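Local coordinates for protein acetyltransferase (Sinorhizobium meliloti, PDB 4JXR) that probably transfers an acetyl group from acetyl-CoA to an acceptor, as a phosphinothricin acetyltransferase-like member of the GNAT superfamily, at residues F140-L145 and D158-Q163; G116-I121 and T170-T175. All coordinates share one frame; numbering follows the deposited sequence. Where two conformers were deposited one is given.

Interaction 1 (F140-L145 and D158-Q163); sequences FELQGL and DTAFMQ
A classic beta bulge marks this antiparallel hairpin, where Gln143 and Gly144 of the outermost strand within this chain both face Phe161 of its partner. Phe161 O receives Gln143 N at 2.8 Å, with Gly144 N making a weaker second bond to the same oxygen, and the Phe161 N-H returns an almost straight bond (175°) to Gly144 O. Beyond the bulge the register slips by one, and Glu141 and Gln163 form a hydrogen-bonded pair, joined N to O in both directions.

Glu141 O is gripped twice. Gln163 N comes from one face of the carbonyl plane; from the opposite face Gln143 NE2 folds back to it at 3.2 Å, standing well above that plane rather than on a lone pair. Gln143 reaches there because its chain bends at chi2 (-57°), which also sets its CG 3.8 Å from Gln163 CB; the two amide planes stand 62° apart. Gln163 NE2 is hydrogen-bonded to Gln119 OE1 and to Lys147 O of the second subunit.

These are the last two strands of the GNAT sheet, 141-152 and 155-165. On the face carrying Leu142, Leu145, Ala160 and Met162, Leu142 CD1 touches both Ala160 CB and Met162 CG, 4.0 Å from each, while Leu145 CD1 packs on Asp158 CB. Selenomethionine Met162, bent at chi3, brings its methyl CE to 3.7 Å from Leu142 N and also against Phe140 CB. Ile132 and His135 of helix 129-137 pack on Met162, and Ile132 also on Ala160. On the other face, the Phe161 ring meets Phe161 of the second subunit, the rings inclined to each other.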
ATOM      1  N   PHE A 140      14.985  11.695   3.694  1.00  8.62           N
ATOM      2  CA  PHE A 140      13.559  11.557   3.473  1.00  8.09           C
ATOM      3  C   PHE A 140      12.836  12.804   3.948  1.00  8.74           C
ATOM      4  O   PHE A 140      13.254  13.424   4.934  1.00 10.22           O
ATOM      5  CB  PHE A 140      12.984  10.353   4.192  1.00  7.93           C
ATOM      6  CG  PHE A 140      13.364   8.999   3.646  1.00  8.07           C
ATOM      7  CD1 PHE A 140      14.642   8.494   3.797  1.00  7.88           C
ATOM      8  CD2 PHE A 140      12.419   8.204   3.036  1.00  8.45           C
ATOM      9  CE1 PHE A 140      14.959   7.245   3.303  1.00  8.66           C
ATOM     10  CE2 PHE A 140      12.730   6.922   2.597  1.00  9.21           C
ATOM     11  CZ  PHE A 140      13.997   6.458   2.712  1.00  9.66           C
ATOM     12  N   GLU A 141      11.763  13.150   3.280  1.00  8.87           N
ATOM     13  CA  GLU A 141      10.876  14.221   3.712  1.00  9.66           C
ATOM     14  C   GLU A 141       9.501  13.664   3.983  1.00  8.72           C
ATOM     15  O   GLU A 141       9.015  12.786   3.285  1.00  9.42           O
ATOM     16  CB  GLU A 141      10.787  15.273   2.611  1.00 12.40           C
ATOM     17  CG  GLU A 141      12.151  15.924   2.369  1.00 17.47           C
ATOM     18  CD  GLU A 141      12.186  17.082   1.411  1.00 30.39           C
ATOM     19  OE1 GLU A 141      11.153  17.480   0.822  1.00 38.61           O
ATOM     20  OE2 GLU A 141      13.321  17.572   1.249  1.00 43.41           O
ATOM     21  N   LEU A 142       8.862  14.188   5.020  1.00  9.49           N
ATOM     22  CA  LEU A 142       7.514  13.828   5.367  1.00 10.32           C
ATOM     23  C   LEU A 142       6.545  14.275   4.286  1.00 10.29           C
ATOM     24  O   LEU A 142       6.533  15.434   3.903  1.00 12.94           O
ATOM     25  CB  LEU A 142       7.172  14.440   6.747  1.00 12.43           C
ATOM     26  CG  LEU A 142       5.827  14.066   7.346  1.00 14.15           C
ATOM     27  CD1 LEU A 142       5.721  12.597   7.653  1.00 14.30           C
ATOM     28  CD2 LEU A 142       5.601  14.886   8.604  1.00 18.12           C
ATOM     29  N   GLN A 143       5.761  13.358   3.773  1.00  9.35           N
ATOM     30  CA  GLN A 143       4.791  13.621   2.769  1.00 10.06           C
ATOM     31  C   GLN A 143       3.385  13.675   3.277  1.00 11.55           C
ATOM     32  O   GLN A 143       2.531  14.327   2.645  1.00 13.68           O
ATOM     33  CB  GLN A 143       4.870  12.595   1.660  1.00 11.55           C
ATOM     34  CG  GLN A 143       6.202  12.486   0.982  1.00 13.64           C
ATOM     35  CD  GLN A 143       6.644  13.794   0.413  1.00 13.39           C
ATOM     36  OE1 GLN A 143       5.859  14.462  -0.302  1.00 15.60           O
ATOM     37  NE2 GLN A 143       7.877  14.161   0.636  1.00 16.10           N
ATOM     38  N   GLY A 144       3.065  12.999   4.352  1.00 12.06           N
ATOM     39  CA  GLY A 144       1.720  13.058   4.926  1.00 12.87           C
ATOM     40  C   GLY A 144       1.608  12.150   6.086  1.00 10.84           C
ATOM     41  O   GLY A 144       2.478  11.319   6.378  1.00 11.14           O
ATOM     42  N   LEU A 145       0.503  12.326   6.796  1.00 10.08           N
ATOM     43  CA  LEU A 145       0.206  11.613   8.001  1.00 11.23           C
ATOM     44  C   LEU A 145      -1.216  11.111   7.886  1.00 11.64           C
ATOM     45  O   LEU A 145      -2.142  11.942   7.815  1.00 14.17           O
ATOM     46  CB  LEU A 145       0.429  12.593   9.202  1.00 14.42           C
ATOM     47  CG  LEU A 145       0.275  12.056  10.588  1.00 17.13           C
ATOM     48  CD1 LEU A 145       1.339  11.030  10.856  1.00 15.24           C
ATOM     49  CD2 LEU A 145       0.289  13.161  11.609  1.00 25.83           C
ATOM     50  N   ASP A 158      -1.528   6.634  14.034  1.00 10.01           N
ATOM     51  CA  ASP A 158      -1.262   7.359  12.791  1.00  9.38           C
ATOM     52  C   ASP A 158      -0.190   6.613  11.995  1.00  8.64           C
ATOM     53  O   ASP A 158       0.665   5.935  12.577  1.00  9.41           O
ATOM     54  CB  ASP A 158      -0.818   8.768  13.090  1.00  9.70           C
ATOM     55  CG  ASP A 158      -1.834   9.594  13.868  1.00 11.72           C
ATOM     56  OD1 ASP A 158      -3.026   9.298  13.864  1.00 12.11           O
ATOM     57  OD2 ASP A 158      -1.368  10.605  14.470  1.00 15.30           O
ATOM     58  N   THR A 159      -0.214   6.803  10.685  1.00  8.63           N
ATOM     59  CA  THR A 159       0.763   6.180   9.812  1.00  8.26           C
ATOM     60  C   THR A 159       1.422   7.277   8.973  1.00  8.32           C
ATOM     61  O   THR A 159       0.728   7.965   8.251  1.00  9.11           O
ATOM     62  CB  THR A 159       0.112   5.116   8.917  1.00  9.10           C
ATOM     63  OG1 THR A 159      -0.670   4.223   9.733  1.00  9.36           O
ATOM     64  CG2 THR A 159       1.153   4.315   8.187  1.00  9.62           C
ATOM     65  N   ALA A 160       2.724   7.462   9.117  1.00  8.23           N
ATOM     66  CA  ALA A 160       3.423   8.536   8.408  1.00  8.64           C
ATOM     67  C   ALA A 160       4.005   8.011   7.112  1.00  8.69           C
ATOM     68  O   ALA A 160       4.476   6.890   7.041  1.00 11.01           O
ATOM     69  CB  ALA A 160       4.526   9.119   9.249  1.00 10.20           C
ATOM     70  N   PHE A 161       3.954   8.823   6.075  1.00  8.66           N
ATOM     71  CA  PHE A 161       4.536   8.504   4.759  1.00  8.36           C
ATOM     72  C   PHE A 161       5.661   9.477   4.500  1.00  9.05           C
ATOM     73  O   PHE A 161       5.456  10.698   4.576  1.00 10.47           O
ATOM     74  CB  PHE A 161       3.497   8.642   3.669  1.00 10.81           C
ATOM     75  CG  PHE A 161       2.496   7.484   3.661  1.00 12.12           C
ATOM     76  CD1 PHE A 161       1.641   7.218   4.721  1.00 13.99           C
ATOM     77  CD2 PHE A 161       2.458   6.624   2.640  1.00 17.86           C
ATOM     78  CE1 PHE A 161       0.746   6.150   4.701  1.00 17.23           C
ATOM     79  CE2 PHE A 161       1.548   5.541   2.620  1.00 23.52           C
ATOM     80  CZ  PHE A 161       0.735   5.344   3.683  1.00 20.91           C
HETATM   81  N   MSE A 162       6.831   8.956   4.193  1.00  8.31           N
HETATM   82  CA  MSE A 162       7.992   9.788   3.862  1.00  8.30           C
HETATM   83  C   MSE A 162       8.568   9.315   2.549  1.00  7.84           C
HETATM   84  O   MSE A 162       8.367   8.167   2.145  1.00  9.13           O
HETATM   85  CB  MSE A 162       9.050   9.706   4.931  1.00  9.53           C
HETATM   86  CG  MSE A 162       8.484  10.022   6.332  1.00 10.60           C
HETATM   87 SE   MSE A 162       9.874  10.100   7.664  1.00 13.03          SE
HETATM   88  CE  MSE A 162      10.676  11.776   7.197  1.00 11.03           C
ATOM     89  N   GLN A 163       9.340  10.169   1.896  1.00  7.81           N
ATOM     90  CA  GLN A 163       9.863   9.828   0.560  1.00  7.96           C
ATOM     91  C   GLN A 163      11.226  10.480   0.367  1.00  7.67           C
ATOM     92  O   GLN A 163      11.445  11.596   0.811  1.00  8.44           O
ATOM     93  CB  GLN A 163       8.907  10.270  -0.526  1.00  7.94           C
ATOM     94  CG  GLN A 163       9.243   9.788  -1.910  1.00  8.93           C
ATOM     95  CD  GLN A 163       8.161  10.118  -2.903  1.00  9.04           C
ATOM     96  OE1 GLN A 163       7.011  10.332  -2.542  1.00 11.40           O
ATOM     97  NE2 GLN A 163       8.543  10.133  -4.151  1.00  9.04           N
TER

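Interaction 2 (G116-I121 and T170-T175); sequences GFRQMI and TATKPT
Arg118 lays one face of its guanidinium under Pro174, whose CG sits 4.1 Å above the plane and offset toward the rim. The edge of the same group is turned to Thr172: NH1 donates to Thr172 O at 2.9 Å, with the carbonyl oxygen close to the guanidinium plane. Seen from the carbonyl the donor stands 48° out of plane, away from either lone pair. NH2 approaches Thr172 OG1 at 2.9 Å, but the bond is weak, bent to 123° at the hydrogen. With chi1 at 65°, Thr172 OG1 lies between its own backbone N and carbonyl carbon, on the same side of the residue as its O, and both oxygens can meet the one guanidinium. The two side chains cross at about a right angle.

Water 1 lies in the guanidinium plane and accepts from NH2 at 3.1 Å and from Thr175 N, linking the guanidinium to the backbone three residues beyond Thr172.

Arg118 comes just before strand 119-125, after Gly116 has closed helix 100-115 with a Schellman motif; this is the helix-to-strand turn of the GNAT core. The segment 170-175 is an irregular loop following strand 155-165, which Arg118 meets with its guanidinium. NH1 also donates to Gly169 O, and Thr172 OG1 is bonded to Glu168. Trp156 of the second subunit packs on Arg118 and Pro174 and donates its indole N-H to Thr172 O, giving that oxygen a second donor.

One residue on, Gln119, whose OE1 is hydrogen-bonded to Gln163 NE2, reaches Thr170 through solvent: its NE2 gives a hydrogen to water 2 at 3.0 Å, which also accepts, weakly, from Thr170 N.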
ATOM      1  N   GLY A 116      19.068   0.958  -9.683  1.00  8.74           N
ATOM      2  CA  GLY A 116      18.332   1.723 -10.655  1.00  9.49           C
ATOM      3  C   GLY A 116      16.931   2.123 -10.269  1.00  8.95           C
ATOM      4  O   GLY A 116      16.187   2.624 -11.099  1.00  9.62           O
ATOM      5  N   PHE A 117      16.523   1.927  -9.012  1.00  8.24           N
ATOM      6  CA  PHE A 117      15.279   2.501  -8.531  1.00  8.06           C
ATOM      7  C   PHE A 117      15.385   4.021  -8.475  1.00  7.82           C
ATOM      8  O   PHE A 117      16.485   4.567  -8.417  1.00  8.70           O
ATOM      9  CB  PHE A 117      14.901   1.893  -7.180  1.00  8.37           C
ATOM     10  CG  PHE A 117      14.730   0.386  -7.229  1.00  7.68           C
ATOM     11  CD1 PHE A 117      13.575  -0.151  -7.768  1.00  7.84           C
ATOM     12  CD2 PHE A 117      15.698  -0.471  -6.814  1.00  7.91           C
ATOM     13  CE1 PHE A 117      13.416  -1.506  -7.872  1.00  8.59           C
ATOM     14  CE2 PHE A 117      15.544  -1.808  -6.885  1.00  8.83           C
ATOM     15  CZ  PHE A 117      14.403  -2.356  -7.435  1.00  8.61           C
ATOM     16  N   ARG A 118      14.235   4.677  -8.473  1.00  7.64           N
ATOM     17  CA  ARG A 118      14.189   6.149  -8.590  1.00  8.19           C
ATOM     18  C   ARG A 118      13.525   6.869  -7.406  1.00  7.56           C
ATOM     19  O   ARG A 118      13.711   8.043  -7.281  1.00  7.93           O
ATOM     20  CB  ARG A 118      13.508   6.563  -9.896  1.00  8.46           C
ATOM     21  CG  ARG A 118      14.267   6.108 -11.153  1.00  9.20           C
ATOM     22  CD  ARG A 118      15.676   6.701 -11.236  1.00 10.20           C
ATOM     23  NE  ARG A 118      16.244   6.490 -12.583  1.00 11.50           N
ATOM     24  CZ  ARG A 118      15.950   7.272 -13.616  1.00 11.20           C
ATOM     25  NH1 ARG A 118      15.171   8.315 -13.512  1.00 11.97           N
ATOM     26  NH2 ARG A 118      16.470   6.963 -14.795  1.00 14.09           N
ATOM     27  N   GLN A 119      12.751   6.142  -6.561  1.00  7.52           N
ATOM     28  CA  GLN A 119      12.127   6.754  -5.397  1.00  7.02           C
ATOM     29  C   GLN A 119      12.073   5.702  -4.309  1.00  7.08           C
ATOM     30  O   GLN A 119      11.885   4.523  -4.602  1.00  7.38           O
ATOM     31  CB  GLN A 119      10.702   7.230  -5.685  1.00  8.17           C
ATOM     32  CG  GLN A 119      10.576   8.248  -6.828  1.00  8.20           C
ATOM     33  CD  GLN A 119      11.118   9.613  -6.507  1.00  8.40           C
ATOM     34  OE1 GLN A 119      11.185  10.061  -5.366  1.00  8.96           O
ATOM     35  NE2 GLN A 119      11.493  10.362  -7.591  1.00  9.21           N
HETATM   36  N   MSE A 120      12.200   6.159  -3.057  1.00  7.23           N
HETATM   37  CA  MSE A 120      12.026   5.285  -1.903  1.00  7.18           C
HETATM   38  C   MSE A 120      10.989   5.914  -0.970  1.00  7.38           C
HETATM   39  O   MSE A 120      11.055   7.109  -0.660  1.00  7.65           O
HETATM   40  CB  MSE A 120      13.343   5.075  -1.172  1.00  7.39           C
HETATM   41  CG  MSE A 120      13.257   4.018  -0.046  1.00  7.97           C
HETATM   42 SE   MSE A 120      14.957   3.549   0.706  1.00 12.64          SE
HETATM   43  CE  MSE A 120      15.585   2.412  -0.653  1.00 10.16           C
ATOM     44  N   ILE A 121      10.035   5.102  -0.542  1.00  7.52           N
ATOM     45  CA  ILE A 121       9.008   5.487   0.424  0.80  8.17           C
ATOM     46  C   ILE A 121       9.195   4.711   1.700  1.00  8.01           C
ATOM     47  O   ILE A 121       9.556   3.542   1.697  1.00  9.12           O
ATOM     48  CB  ILE A 121       7.582   5.286  -0.223  0.80 10.60           C
ATOM     49  CG1 ILE A 121       6.415   5.833   0.588  0.80 13.00           C
ATOM     50  CG2 ILE A 121       7.303   3.835  -0.539  0.80 11.02           C
ATOM     51  CD1 ILE A 121       5.123   5.926  -0.236  0.80 17.26           C
ATOM     52  N   THR A 170      13.210  11.809 -10.799  1.00 12.04           N
ATOM     53  CA  THR A 170      12.289  12.087 -11.875  1.00 12.38           C
ATOM     54  C   THR A 170      12.947  12.786 -13.045  1.00 13.20           C
ATOM     55  O   THR A 170      12.239  13.092 -14.034  1.00 14.77           O
ATOM     56  CB  THR A 170      11.090  12.945 -11.352  1.00 13.37           C
ATOM     57  OG1 THR A 170      10.028  12.930 -12.298  1.00 13.29           O
ATOM     58  CG2 THR A 170      11.585  14.394 -11.100  1.00 16.29           C
ATOM     59  N   ALA A 171      14.241  13.051 -12.978  1.00 14.53           N
ATOM     60  CA  ALA A 171      14.875  13.948 -13.929  1.00 15.49           C
ATOM     61  C   ALA A 171      15.108  13.345 -15.296  1.00 15.45           C
ATOM     62  O   ALA A 171      15.292  14.111 -16.283  1.00 20.01           O
ATOM     63  CB  ALA A 171      16.171  14.508 -13.349  1.00 18.69           C
ATOM     64  N   THR A 172      15.189  12.039 -15.404  1.00 15.47           N
ATOM     65  CA  THR A 172      15.384  11.287 -16.650  1.00 15.60           C
ATOM     66  C   THR A 172      14.405  10.140 -16.736  1.00 14.48           C
ATOM     67  O   THR A 172      13.861   9.718 -15.703  1.00 14.57           O
ATOM     68  CB  THR A 172      16.795  10.676 -16.789  1.00 17.09           C
ATOM     69  OG1 THR A 172      16.937   9.701 -15.765  1.00 16.15           O
ATOM     70  CG2 THR A 172      17.873  11.756 -16.680  1.00 19.02           C
ATOM     71  N   LYS A 173      14.117   9.671 -17.938  1.00 16.39           N
ATOM     72  CA  LYS A 173      13.380   8.452 -18.146  1.00 17.03           C
ATOM     73  C   LYS A 173      14.212   7.235 -17.841  1.00 18.26           C
ATOM     74  O   LYS A 173      15.376   7.206 -18.222  1.00 23.19           O
ATOM     75  CB  LYS A 173      12.898   8.419 -19.615  1.00 21.29           C
ATOM     76  CG  LYS A 173      12.114   9.672 -20.037  1.00 29.03           C
ATOM     77  CD  LYS A 173      10.889   9.944 -19.165  1.00 25.03           C
ATOM     78  CE  LYS A 173      10.095  11.204 -19.523  1.00 39.44           C
ATOM     79  NZ  LYS A 173       9.467  11.157 -20.852  1.00 61.11           N
ATOM     80  N   PRO A 174      13.654   6.173 -17.238  1.00 16.32           N
ATOM     81  CA  PRO A 174      14.479   4.981 -17.007  1.00 17.17           C
ATOM     82  C   PRO A 174      14.843   4.274 -18.300  1.00 17.59           C
ATOM     83  O   PRO A 174      14.039   4.162 -19.182  1.00 23.44           O
ATOM     84  CB  PRO A 174      13.639   4.048 -16.111  1.00 20.53           C
ATOM     85  CG  PRO A 174      12.885   5.034 -15.367  1.00 19.91           C
ATOM     86  CD  PRO A 174      12.404   6.010 -16.513  1.00 19.10           C
ATOM     87  N   THR A 175      15.976   3.612 -18.241  1.00 19.57           N
ATOM     88  CA  THR A 175      16.448   2.843 -19.386  1.00 22.22           C
ATOM     89  C   THR A 175      15.565   1.629 -19.608  1.00 19.99           C
ATOM     90  O   THR A 175      15.367   0.840 -18.681  1.00 20.13           O
ATOM     91  CB  THR A 175      17.880   2.432 -19.115  1.00 25.92           C
ATOM     92  OG1 THR A 175      18.625   3.634 -18.863  1.00 29.09           O
ATOM     93  CG2 THR A 175      18.456   1.704 -20.285  1.00 33.18           C
TER
HETATM   94  O   HOH W   1      17.804   4.648 -16.355  1.00 29.20           O
HETATM   95  O   HOH W   2      12.458  13.165  -7.837  1.00 25.03           O

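Overall arrangement
Interactions 1 and 2 have centres about 19 Å apart, yet they meet where strands 155-165 and 119-125 run side by side. Gln163 NE2 lies 2.9 Å from Gln119 OE1, a probable hydrogen bond between the amides, and Phe140 CZ packs 3.7 Å from Met120 SE. Along the chain, 140-145 and 158-163 fall between 116-121 and 170-175. Both contacts also touch the second subunit. Interaction 1 is nearer the cofactor site: the side chains of Phe140 and Ile89 are about 7 Å apart, those of Ala160 and His128 about 8 Å, both partners being acetyl-CoA-binding residues. Interaction 2 lies away from that site.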